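Local coordinates for ARF-like GTPase (Chlamydomonas reinhardtii, PDB 4M9Q), which belongs to the ARF-like small GTPases of the P-loop NTPase clan and binds phosphoaminophosphonic acid-guanylate ester and a magnesium ion, at residues Thr42-Gly46 and Lys47-Glu51; Ala146-Pro149 and Ala150-Val154; Glu125-Gly129 and Leu130-Thr134. All blocks are in the same frame, centred on the assembly; numbering follows the deposited sequence.

Contact 1 (Thr42-Gly46 and Lys47-Glu51); sequences TLNEG and KYKIE. With SO4 (sulfate ion), chain F.
L43 and I50 face each other as an antiparallel hydrogen-bonded pair in a beta hairpin closed by a type II' turn from E45 to Y48; its two strands, 38-45 and 48-55, are consistent with the interswitch hairpin of ARF-family proteins. Four backbone bonds set the register. L43 N reaches I50 O at 2.7 Å, and I50 N returns to L43 O at 2.7 Å. Nearer the turn, E45 N donates to Y48 O (3.1 Å). The closing bond, Y48 N to E45 O at 3.0 Å, is less regular: its donor stands 44° out of the carbonyl plane. G46 occupies the turn with positive phi, which favours glycine.

Apolar packing lies on the face carrying L43, E45, Y48 and I50, covered by helix 157-190. Here I50 CD1 presses on E45 CB at 3.3 Å. The E45 CG is anti to the backbone N (chi1 -177°), and a bend at chi2 takes the carboxylate away from K47-E51 to salt bridges with R159 and K163. Y48 OH bonds D170 on the same helix. On the other face, T42 CG2 meets K49 CG at 3.6 Å, the lysine chain slanting across the threonine methyl.

A sulfate ion, probably from the crystallisation liquor, sits at the turn. Y48 CD1 comes within 3.4 Å of its O1, which lies at the ring edge near the ring plane, while K47 N donates to the same O1 at 2.9 Å, nearly straight at 173°.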
ATOM      1  N   THR A  42     -11.243   5.058  -6.162  1.00 49.81           N
ATOM      2  CA  THR A  42     -12.083   3.972  -5.761  1.00 50.86           C
ATOM      3  C   THR A  42     -12.050   2.867  -6.791  1.00 48.14           C
ATOM      4  O   THR A  42     -12.010   3.133  -7.972  1.00 49.53           O
ATOM      5  CB  THR A  42     -13.505   4.458  -5.558  1.00 54.36           C
ATOM      6  OG1 THR A  42     -13.558   5.229  -4.350  1.00 53.66           O
ATOM      7  CG2 THR A  42     -14.455   3.266  -5.457  1.00 59.15           C
ATOM      8  N   LEU A  43     -11.981   1.629  -6.306  1.00 43.21           N
ATOM      9  CA  LEU A  43     -11.876   0.446  -7.136  1.00 40.52           C
ATOM     10  C   LEU A  43     -12.978  -0.514  -6.755  1.00 38.94           C
ATOM     11  O   LEU A  43     -13.378  -0.560  -5.606  1.00 37.95           O
ATOM     12  CB  LEU A  43     -10.551  -0.331  -6.847  1.00 38.37           C
ATOM     13  CG  LEU A  43      -9.221   0.355  -7.044  1.00 37.88           C
ATOM     14  CD1 LEU A  43      -8.102  -0.622  -6.804  1.00 40.48           C
ATOM     15  CD2 LEU A  43      -9.097   0.920  -8.435  1.00 41.29           C
ATOM     16  N   ASN A  44     -13.351  -1.375  -7.685  1.00 38.17           N
ATOM     17  CA  ASN A  44     -14.209  -2.522  -7.394  1.00 38.45           C
ATOM     18  C   ASN A  44     -13.400  -3.820  -7.410  1.00 37.97           C
ATOM     19  O   ASN A  44     -12.563  -4.010  -8.263  1.00 41.60           O
ATOM     20  CB  ASN A  44     -15.320  -2.561  -8.410  1.00 39.68           C
ATOM     21  CG  ASN A  44     -16.248  -1.404  -8.252  1.00 41.04           C
ATOM     22  OD1 ASN A  44     -16.419  -0.910  -7.141  1.00 40.69           O
ATOM     23  ND2 ASN A  44     -16.846  -0.955  -9.337  1.00 43.75           N
ATOM     24  N   GLU A  45     -13.567  -4.652  -6.405  1.00 38.11           N
ATOM     25  CA  GLU A  45     -12.909  -5.952  -6.377  1.00 38.70           C
ATOM     26  C   GLU A  45     -13.761  -6.902  -5.601  1.00 39.37           C
ATOM     27  O   GLU A  45     -13.970  -6.711  -4.404  1.00 37.23           O
ATOM     28  CB  GLU A  45     -11.558  -5.877  -5.712  1.00 40.10           C
ATOM     29  CG  GLU A  45     -10.775  -7.202  -5.704  1.00 41.70           C
ATOM     30  CD  GLU A  45     -10.613  -7.847  -7.073  1.00 44.74           C
ATOM     31  OE1 GLU A  45      -9.968  -7.255  -7.975  1.00 40.98           O
ATOM     32  OE2 GLU A  45     -11.150  -8.977  -7.243  1.00 53.86           O
ATOM     33  N   GLY A  46     -14.280  -7.896  -6.317  1.00 40.47           N
ATOM     34  CA  GLY A  46     -15.329  -8.713  -5.839  1.00 41.95           C
ATOM     35  C   GLY A  46     -16.458  -7.863  -5.323  1.00 44.85           C
ATOM     36  O   GLY A  46     -16.986  -6.992  -6.017  1.00 45.26           O
ATOM     37  N   LYS A  47     -16.743  -8.124  -4.064  1.00 46.04           N
ATOM     38  CA  LYS A  47     -17.901  -7.691  -3.319  1.00 50.13           C
ATOM     39  C   LYS A  47     -17.599  -6.386  -2.588  1.00 44.65           C
ATOM     40  O   LYS A  47     -18.395  -5.895  -1.852  1.00 43.74           O
ATOM     41  CB  LYS A  47     -18.131  -8.809  -2.318  1.00 54.96           C
ATOM     42  CG  LYS A  47     -19.265  -8.713  -1.364  1.00 64.31           C
ATOM     43  CD  LYS A  47     -18.934  -9.512  -0.106  1.00 70.01           C
ATOM     44  CE  LYS A  47     -18.528 -10.946  -0.416  1.00 73.14           C
ATOM     45  NZ  LYS A  47     -18.317 -11.759   0.818  1.00 80.16           N
ATOM     46  N   TYR A  48     -16.428  -5.811  -2.839  1.00 40.94           N
ATOM     47  CA  TYR A  48     -15.981  -4.612  -2.128  1.00 37.67           C
ATOM     48  C   TYR A  48     -15.745  -3.374  -2.994  1.00 36.83           C
ATOM     49  O   TYR A  48     -15.264  -3.450  -4.115  1.00 35.01           O
ATOM     50  CB  TYR A  48     -14.678  -4.941  -1.437  1.00 34.73           C
ATOM     51  CG  TYR A  48     -14.841  -5.883  -0.300  1.00 34.62           C
ATOM     52  CD1 TYR A  48     -14.724  -7.235  -0.480  1.00 34.73           C
ATOM     53  CD2 TYR A  48     -15.189  -5.420   0.944  1.00 35.15           C
ATOM     54  CE1 TYR A  48     -14.918  -8.116   0.568  1.00 35.90           C
ATOM     55  CE2 TYR A  48     -15.402  -6.288   1.990  1.00 35.78           C
ATOM     56  CZ  TYR A  48     -15.247  -7.629   1.792  1.00 36.57           C
ATOM     57  OH  TYR A  48     -15.470  -8.516   2.802  1.00 40.09           O
ATOM     58  N   LYS A  49     -16.117  -2.240  -2.440  1.00 39.27           N
ATOM     59  CA  LYS A  49     -15.749  -0.943  -2.970  1.00 41.85           C
ATOM     60  C   LYS A  49     -14.470  -0.623  -2.209  1.00 38.83           C
ATOM     61  O   LYS A  49     -14.471  -0.708  -1.002  1.00 40.55           O
ATOM     62  CB  LYS A  49     -16.856   0.076  -2.676  1.00 45.96           C
ATOM     63  CG  LYS A  49     -16.886   1.258  -3.635  1.00 51.56           C
ATOM     64  CD  LYS A  49     -18.050   2.235  -3.342  1.00 57.60           C
ATOM     65  CE  LYS A  49     -17.737   3.642  -3.873  1.00 61.80           C
ATOM     66  NZ  LYS A  49     -18.737   4.702  -3.556  1.00 66.85           N
ATOM     67  N   ILE A  50     -13.379  -0.319  -2.901  1.00 37.31           N
ATOM     68  CA  ILE A  50     -12.077  -0.090  -2.254  1.00 37.57           C
ATOM     69  C   ILE A  50     -11.645   1.343  -2.493  1.00 39.17           C
ATOM     70  O   ILE A  50     -11.443   1.750  -3.634  1.00 41.11           O
ATOM     71  CB  ILE A  50     -11.022  -1.076  -2.797  1.00 36.13           C
ATOM     72  CG1 ILE A  50     -11.465  -2.521  -2.475  1.00 37.08           C
ATOM     73  CG2 ILE A  50      -9.708  -0.863  -2.117  1.00 34.32           C
ATOM     74  CD1 ILE A  50     -11.057  -3.507  -3.497  1.00 35.51           C
ATOM     75  N   GLU A  51     -11.549   2.104  -1.409  1.00 39.93           N
ATOM     76  CA  GLU A  51     -10.977   3.418  -1.406  1.00 40.90           C
ATOM     77  C   GLU A  51      -9.457   3.313  -1.247  1.00 39.01           C
ATOM     78  O   GLU A  51      -8.977   2.763  -0.238  1.00 34.90           O
ATOM     79  CB  GLU A  51     -11.563   4.175  -0.256  1.00 47.22           C
ATOM     80  CG  GLU A  51     -11.419   5.685  -0.361  1.00 56.16           C
ATOM     81  CD  GLU A  51     -12.163   6.428   0.781  1.00 70.41           C
ATOM     82  OE1 GLU A  51     -12.156   5.992   1.979  1.00 74.41           O
ATOM     83  OE2 GLU A  51     -12.784   7.468   0.476  1.00 79.82           O
TER
HETATM   84  S   SO4 F 303     -14.706 -11.306  -2.268  1.00114.91           S
HETATM   85  O1  SO4 F 303     -14.992  -9.895  -2.602  1.00 96.11           O
HETATM   86  O2  SO4 F 303     -14.896 -12.118  -3.502  1.00117.50           O
HETATM   87  O3  SO4 F 303     -13.319 -11.435  -1.719  1.00107.00           O
HETATM   88  O4  SO4 F 303     -15.667 -11.780  -1.242  1.00110.98           O

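Contact 2 (Ala146-Pro149 and Ala150-Val154); sequences AKMP and AGQDV. With GNP (phosphoaminophosphonic acid-guanylate ester), chain D.
M148 and Q152 share a first torsion (chi1 -69° in both), which sets each CG anti to the carbonyl carbon and so puts Q152 CG against the P149 ring and M148 CG near D153 O. Both chains bend again at chi2 (-76° and -88°); in M148 this bend and a further one at chi3 turn CE back to the same D153 O. The chain from P149 to Q152 forms a type II beta turn, within the long loop that joins strand 139-143 to helix 157-190. Its closing bond, Q152 N to P149 O, is weak at 3.4 Å. G151 takes the positive-phi position of the turn, a conformation that favours glycine.

The side-chain evidence for closure is van der Waals contact. P149 CD lies 3.9 Å from Q152 CG, the glutamine chain passing slantwise over the proline ring. M148 CG meets D153 O at 3.5 Å, and the terminal M148 CE approaches D153 O at 3.7 Å. That methyl also comes within 4.1 Å of Q152 NE2. Most of these residues are exposed, so the turn is a surface feature.

The start of the stretch has a different role. A146 and K147 belong to the nucleotide pocket, consistent with the loop that meets the guanine base in small GTPases. K147 N donates to GNP O6 at 3.2 Å, and D116 is a further hydrogen-bond partner of the ligand. A146 N bonds N113, and A146 O accepts from S23 of helix 17-24, which fixes the backbone beside the base. K147 CB stands over the face of the purine, 3.5 Å from GNP C5, and its chain, extended as far as CE, carries CD to 3.6 Å from GNP O2'.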
ATOM      1  N   ALA A 146       4.437  -1.998 -12.814  1.00 32.09           N
ATOM      2  CA  ALA A 146       3.382  -1.007 -12.796  1.00 32.04           C
ATOM      3  C   ALA A 146       3.434  -0.235 -14.112  1.00 35.70           C
ATOM      4  O   ALA A 146       2.430   0.303 -14.527  1.00 37.43           O
ATOM      5  CB  ALA A 146       3.594  -0.056 -11.615  1.00 29.26           C
ATOM      6  N   LYS A 147       4.595  -0.135 -14.736  1.00 38.83           N
ATOM      7  CA  LYS A 147       4.730   0.572 -16.009  1.00 46.08           C
ATOM      8  C   LYS A 147       5.071  -0.395 -17.130  1.00 49.73           C
ATOM      9  O   LYS A 147       6.233  -0.507 -17.523  1.00 54.35           O
ATOM     10  CB  LYS A 147       5.820   1.660 -15.916  1.00 46.94           C
ATOM     11  CG  LYS A 147       5.775   2.694 -17.040  1.00 52.82           C
ATOM     12  CD  LYS A 147       6.985   3.618 -17.032  1.00 58.42           C
ATOM     13  CE  LYS A 147       7.043   4.528 -18.267  1.00 68.26           C
ATOM     14  NZ  LYS A 147       8.330   4.434 -19.037  1.00 69.21           N
ATOM     15  N   MET A 148       4.068  -1.071 -17.666  1.00 56.24           N
ATOM     16  CA  MET A 148       4.278  -1.958 -18.843  1.00 63.89           C
ATOM     17  C   MET A 148       4.568  -1.094 -20.095  1.00 68.71           C
ATOM     18  O   MET A 148       4.260   0.109 -20.123  1.00 69.50           O
ATOM     19  CB  MET A 148       3.081  -2.907 -19.064  1.00 64.27           C
ATOM     20  CG  MET A 148       2.905  -3.984 -17.990  1.00 64.69           C
ATOM     21  SD  MET A 148       4.065  -5.374 -18.091  1.00 71.12           S
ATOM     22  CE  MET A 148       3.157  -6.563 -19.097  1.00 70.30           C
ATOM     23  N   PRO A 149       5.183  -1.691 -21.127  1.00 74.43           N
ATOM     24  CA  PRO A 149       5.558  -0.901 -22.310  1.00 78.27           C
ATOM     25  C   PRO A 149       4.375  -0.239 -23.030  1.00 80.91           C
ATOM     26  O   PRO A 149       3.225  -0.448 -22.661  1.00 74.99           O
ATOM     27  CB  PRO A 149       6.230  -1.933 -23.242  1.00 79.61           C
ATOM     28  CG  PRO A 149       6.616  -3.087 -22.389  1.00 76.12           C
ATOM     29  CD  PRO A 149       5.666  -3.087 -21.205  1.00 77.54           C
ATOM     30  N   ALA A 150       4.693   0.551 -24.053  1.00 86.15           N
ATOM     31  CA  ALA A 150       3.694   1.126 -24.950  1.00 91.30           C
ATOM     32  C   ALA A 150       2.872   0.018 -25.609  1.00 95.84           C
ATOM     33  O   ALA A 150       3.428  -0.863 -26.285  1.00 93.74           O
ATOM     34  CB  ALA A 150       4.362   1.983 -26.028  1.00 95.19           C
ATOM     35  N   GLY A 151       1.554   0.066 -25.386  1.00 97.07           N
ATOM     36  CA  GLY A 151       0.604  -0.809 -26.065  1.00 99.70           C
ATOM     37  C   GLY A 151       0.242  -2.074 -25.311  1.00101.20           C
ATOM     38  O   GLY A 151      -0.722  -2.742 -25.676  1.00109.61           O
ATOM     39  N   GLN A 152       0.992  -2.412 -24.263  1.00 95.05           N
ATOM     40  CA  GLN A 152       0.789  -3.684 -23.570  1.00 90.29           C
ATOM     41  C   GLN A 152      -0.356  -3.572 -22.586  1.00 81.98           C
ATOM     42  O   GLN A 152      -0.694  -2.477 -22.152  1.00 78.27           O
ATOM     43  CB  GLN A 152       2.072  -4.116 -22.856  1.00 92.77           C
ATOM     44  CG  GLN A 152       3.196  -4.525 -23.805  1.00 96.02           C
ATOM     45  CD  GLN A 152       3.119  -5.987 -24.172  1.00101.10           C
ATOM     46  OE1 GLN A 152       2.975  -6.341 -25.346  1.00109.04           O
ATOM     47  NE2 GLN A 152       3.193  -6.851 -23.163  1.00 97.87           N
ATOM     48  N   ASP A 153      -0.969  -4.708 -22.268  1.00 76.72           N
ATOM     49  CA  ASP A 153      -1.933  -4.778 -21.192  1.00 72.36           C
ATOM     50  C   ASP A 153      -1.213  -4.527 -19.873  1.00 66.15           C
ATOM     51  O   ASP A 153      -0.016  -4.799 -19.741  1.00 67.86           O
ATOM     52  CB  ASP A 153      -2.600  -6.156 -21.131  1.00 74.74           C
ATOM     53  CG  ASP A 153      -3.535  -6.417 -22.307  1.00 80.24           C
ATOM     54  OD1 ASP A 153      -4.648  -6.942 -22.080  1.00 80.73           O
ATOM     55  OD2 ASP A 153      -3.164  -6.105 -23.455  1.00 80.86           O
ATOM     56  N   VAL A 154      -1.941  -4.025 -18.889  1.00 59.72           N
ATOM     57  CA  VAL A 154      -1.351  -3.858 -17.573  1.00 57.09           C
ATOM     58  C   VAL A 154      -0.955  -5.233 -17.080  1.00 53.35           C
ATOM     59  O   VAL A 154      -1.377  -6.239 -17.602  1.00 55.85           O
ATOM     60  CB  VAL A 154      -2.306  -3.161 -16.560  1.00 54.52           C
ATOM     61  CG1 VAL A 154      -2.620  -1.755 -17.033  1.00 54.21           C
ATOM     62  CG2 VAL A 154      -3.591  -3.970 -16.379  1.00 52.65           C
TER
HETATM   63  PG  GNP D 301       6.257   9.528  -4.788  1.00 34.29           P
HETATM   64  O1G GNP D 301       4.873  10.113  -5.395  1.00 36.53           O
HETATM   65  O2G GNP D 301       5.992   8.603  -3.550  1.00 36.00           O
HETATM   66  O3G GNP D 301       7.186  10.732  -4.551  1.00 40.23           O
HETATM   67  N3B GNP D 301       6.876   8.454  -5.950  1.00 32.68           N
HETATM   68  PB  GNP D 301       5.851   7.241  -6.528  1.00 29.89           P
HETATM   69  O1B GNP D 301       4.314   7.722  -6.636  1.00 29.23           O
HETATM   70  O2B GNP D 301       6.042   6.061  -5.616  1.00 29.08           O
HETATM   71  O3A GNP D 301       6.515   6.935  -7.939  1.00 32.94           O
HETATM   72  PA  GNP D 301       5.857   7.067  -9.381  1.00 34.67           P
HETATM   73  O1A GNP D 301       5.771   8.536  -9.531  1.00 37.88           O
HETATM   74  O2A GNP D 301       4.665   6.176  -9.416  1.00 31.68           O
HETATM   75  O5' GNP D 301       7.048   6.431 -10.235  1.00 34.61           O
HETATM   76  C5' GNP D 301       8.400   6.907 -10.030  1.00 36.04           C
HETATM   77  C4' GNP D 301       9.236   6.733 -11.326  1.00 36.68           C
HETATM   78  O4' GNP D 301       9.302   5.321 -11.578  1.00 35.44           O
HETATM   79  C3' GNP D 301       8.563   7.270 -12.580  1.00 37.61           C
HETATM   80  O3' GNP D 301       9.488   7.520 -13.638  1.00 42.29           O
HETATM   81  C2' GNP D 301       7.774   6.111 -13.087  1.00 36.14           C
HETATM   82  O2' GNP D 301       7.503   6.135 -14.458  1.00 36.51           O
HETATM   83  C1' GNP D 301       8.736   4.994 -12.834  1.00 35.78           C
HETATM   84  N9  GNP D 301       8.159   3.648 -12.778  1.00 35.21           N
HETATM   85  C8  GNP D 301       7.091   3.304 -12.060  1.00 34.66           C
HETATM   86  N7  GNP D 301       6.855   1.989 -12.165  1.00 33.64           N
HETATM   87  C5  GNP D 301       7.779   1.480 -12.986  1.00 34.83           C
HETATM   88  C6  GNP D 301       8.044   0.132 -13.518  1.00 35.37           C
HETATM   89  O6  GNP D 301       7.324  -0.842 -13.226  1.00 34.49           O
HETATM   90  N1  GNP D 301       9.088  -0.008 -14.307  1.00 39.16           N
HETATM   91  C2  GNP D 301       9.906   1.036 -14.649  1.00 39.52           C
HETATM   92  N2  GNP D 301      10.920   0.765 -15.474  1.00 40.67           N
HETATM   93  N3  GNP D 301       9.731   2.309 -14.206  1.00 39.10           N
HETATM   94  C4  GNP D 301       8.652   2.576 -13.396  1.00 36.66           C

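Contact 3 (Glu125-Gly129 and Leu130-Thr134); sequences EVVKG and LGLAT
V126 overlaps L130 one helical turn on: V126 CG1 lies 4.1 Å from L130 CD1, the two side chains running alongside each other and pointing the same way. They stand at the end of helix 123-129, which finishes in a Schellman motif centred on G131. The L130 CG sits anti to its own carbonyl carbon (chi1 -71°), on the side of the backbone N, and this torsion places CG 3.7 Å from V126 O with CD1 beside the valine methyl. V126 O is also the oxygen that accepts the helical bond from L130 N at 2.9 Å.

The evidence for the Schellman motif is in the next bonds. L132 N reaches back five residues to V127 O at 3.1 Å, nearly straight at the hydrogen (174°) and nearly along the C=O axis. G131 N bonds K128 O at 2.9 Å with a different geometry: the donor stands 60° out of the carbonyl plane, above it. Such a reversal needs positive phi at G131, a conformation that favours glycine.

The motif also brings together apolar groups on both sides of the turn. L132 CB approaches V127 CG1 at 4.3 Å, and its CD1 reaches within 4.1 Å of V127 CA, so the leucine covers the last turn where the backbone reverses. These apolar groups continue into the core of the P-loop domain: L130 and L132 both touch M94 of helix 87-99 and I110 of strand 108-113, while V127 and L132 reach V141 of strand 139-143. Beyond the reversal, T134 OG1 makes a weak hydrogen bond to G131 O at 3.3 Å.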
ATOM      1  N   GLU A 125      14.463 -12.208  -2.432  1.00 54.23           N
ATOM      2  CA  GLU A 125      15.354 -11.087  -2.079  1.00 54.06           C
ATOM      3  C   GLU A 125      14.604  -9.984  -1.334  1.00 47.99           C
ATOM      4  O   GLU A 125      15.070  -9.474  -0.350  1.00 50.04           O
ATOM      5  CB  GLU A 125      16.000 -10.461  -3.322  1.00 59.69           C
ATOM      6  CG  GLU A 125      17.323 -11.043  -3.770  1.00 69.92           C
ATOM      7  CD  GLU A 125      18.088 -10.081  -4.691  1.00 77.19           C
ATOM      8  OE1 GLU A 125      18.252  -8.885  -4.313  1.00 71.71           O
ATOM      9  OE2 GLU A 125      18.538 -10.537  -5.782  1.00 83.78           O
ATOM     10  N   VAL A 126      13.447  -9.592  -1.821  1.00 43.54           N
ATOM     11  CA  VAL A 126      12.707  -8.495  -1.183  1.00 42.31           C
ATOM     12  C   VAL A 126      12.184  -8.886   0.218  1.00 42.26           C
ATOM     13  O   VAL A 126      12.125  -8.075   1.126  1.00 44.26           O
ATOM     14  CB  VAL A 126      11.569  -8.000  -2.105  1.00 39.25           C
ATOM     15  CG1 VAL A 126      10.599  -7.103  -1.383  1.00 36.79           C
ATOM     16  CG2 VAL A 126      12.139  -7.287  -3.308  1.00 37.02           C
ATOM     17  N   VAL A 127      11.862 -10.138   0.420  1.00 45.65           N
ATOM     18  CA  VAL A 127      11.553 -10.621   1.766  1.00 49.92           C
ATOM     19  C   VAL A 127      12.696 -10.415   2.757  1.00 54.97           C
ATOM     20  O   VAL A 127      12.469  -9.884   3.858  1.00 54.99           O
ATOM     21  CB  VAL A 127      11.178 -12.122   1.758  1.00 51.46           C
ATOM     22  CG1 VAL A 127      11.260 -12.736   3.166  1.00 54.90           C
ATOM     23  CG2 VAL A 127       9.790 -12.297   1.163  1.00 47.90           C
ATOM     24  N   LYS A 128      13.907 -10.825   2.364  1.00 59.72           N
ATOM     25  CA  LYS A 128      15.108 -10.547   3.150  1.00 62.20           C
ATOM     26  C   LYS A 128      15.259  -9.052   3.320  1.00 57.78           C
ATOM     27  O   LYS A 128      15.386  -8.579   4.433  1.00 58.33           O
ATOM     28  CB  LYS A 128      16.400 -11.138   2.529  1.00 68.57           C
ATOM     29  CG  LYS A 128      16.996 -12.266   3.361  1.00 78.77           C
ATOM     30  CD  LYS A 128      18.481 -12.543   3.091  1.00 85.57           C
ATOM     31  CE  LYS A 128      18.896 -13.915   3.663  1.00 91.22           C
ATOM     32  NZ  LYS A 128      20.300 -14.338   3.357  1.00 88.59           N
ATOM     33  N   GLY A 129      15.233  -8.318   2.210  1.00 52.93           N
ATOM     34  CA  GLY A 129      15.559  -6.901   2.220  1.00 52.57           C
ATOM     35  C   GLY A 129      14.633  -6.107   3.119  1.00 50.18           C
ATOM     36  O   GLY A 129      15.065  -5.175   3.764  1.00 50.27           O
ATOM     37  N   LEU A 130      13.352  -6.472   3.163  1.00 50.23           N
ATOM     38  CA  LEU A 130      12.392  -5.749   4.015  1.00 50.60           C
ATOM     39  C   LEU A 130      12.284  -6.357   5.400  1.00 52.21           C
ATOM     40  O   LEU A 130      11.498  -5.869   6.242  1.00 51.79           O
ATOM     41  CB  LEU A 130      11.013  -5.659   3.383  1.00 46.63           C
ATOM     42  CG  LEU A 130      10.888  -4.740   2.185  1.00 47.53           C
ATOM     43  CD1 LEU A 130       9.436  -4.757   1.746  1.00 47.93           C
ATOM     44  CD2 LEU A 130      11.315  -3.332   2.499  1.00 42.49           C
ATOM     45  N   GLY A 131      13.101  -7.376   5.655  1.00 54.39           N
ATOM     46  CA  GLY A 131      13.182  -7.971   7.004  1.00 61.25           C
ATOM     47  C   GLY A 131      11.821  -8.466   7.470  1.00 60.84           C
ATOM     48  O   GLY A 131      11.381  -8.191   8.589  1.00 64.45           O
ATOM     49  N   LEU A 132      11.166  -9.188   6.571  1.00 58.06           N
ATOM     50  CA  LEU A 132       9.803  -9.609   6.749  1.00 59.19           C
ATOM     51  C   LEU A 132       9.766 -10.943   7.456  1.00 59.36           C
ATOM     52  O   LEU A 132       8.714 -11.385   7.909  1.00 58.68           O
ATOM     53  CB  LEU A 132       9.072  -9.704   5.389  1.00 56.95           C
ATOM     54  CG  LEU A 132       8.788  -8.419   4.583  1.00 52.69           C
ATOM     55  CD1 LEU A 132       8.187  -8.811   3.240  1.00 45.29           C
ATOM     56  CD2 LEU A 132       7.873  -7.441   5.297  1.00 51.63           C
ATOM     57  N   ALA A 133      10.908 -11.596   7.561  1.00 61.26           N
ATOM     58  CA  ALA A 133      10.974 -12.817   8.353  1.00 63.94           C
ATOM     59  C   ALA A 133      10.347 -12.600   9.766  1.00 66.13           C
ATOM     60  O   ALA A 133       9.794 -13.540  10.368  1.00 67.24           O
ATOM     61  CB  ALA A 133      12.417 -13.288   8.446  1.00 67.84           C
ATOM     62  N   THR A 134      10.410 -11.359  10.275  1.00 65.63           N
ATOM     63  CA  THR A 134       9.998 -11.067  11.662  1.00 67.11           C
ATOM     64  C   THR A 134       8.694 -10.308  11.730  1.00 63.40           C
ATOM     65  O   THR A 134       8.153 -10.102  12.811  1.00 68.84           O
ATOM     66  CB  THR A 134      11.058 -10.249  12.426  1.00 68.11           C
ATOM     67  OG1 THR A 134      11.185  -8.968  11.821  1.00 68.82           O
ATOM     68  CG2 THR A 134      12.390 -10.934  12.395  1.00 68.38           C
TER

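The three contacts are local and occupy separate parts of one P-loop domain. Contact 2 is the one that touches the nucleotide, through A146 and K147. Its nearest atoms lie about 11 Å from contact 1 and about 13 Å from contact 3. Contacts 1 and 3 stand on opposite sides of the chain's centre, their centres about 29 Å apart. The hairpin of contact 1 nevertheless has a chain connection to the site, since T35 and G57, on either side of it in sequence, both bond GNP through backbone N. Contact 3 lies farther from the ligand than contact 2: the side chain of V126 is about 13 Å from GNP, and its helix end packs on helix 87-99 and the sheet.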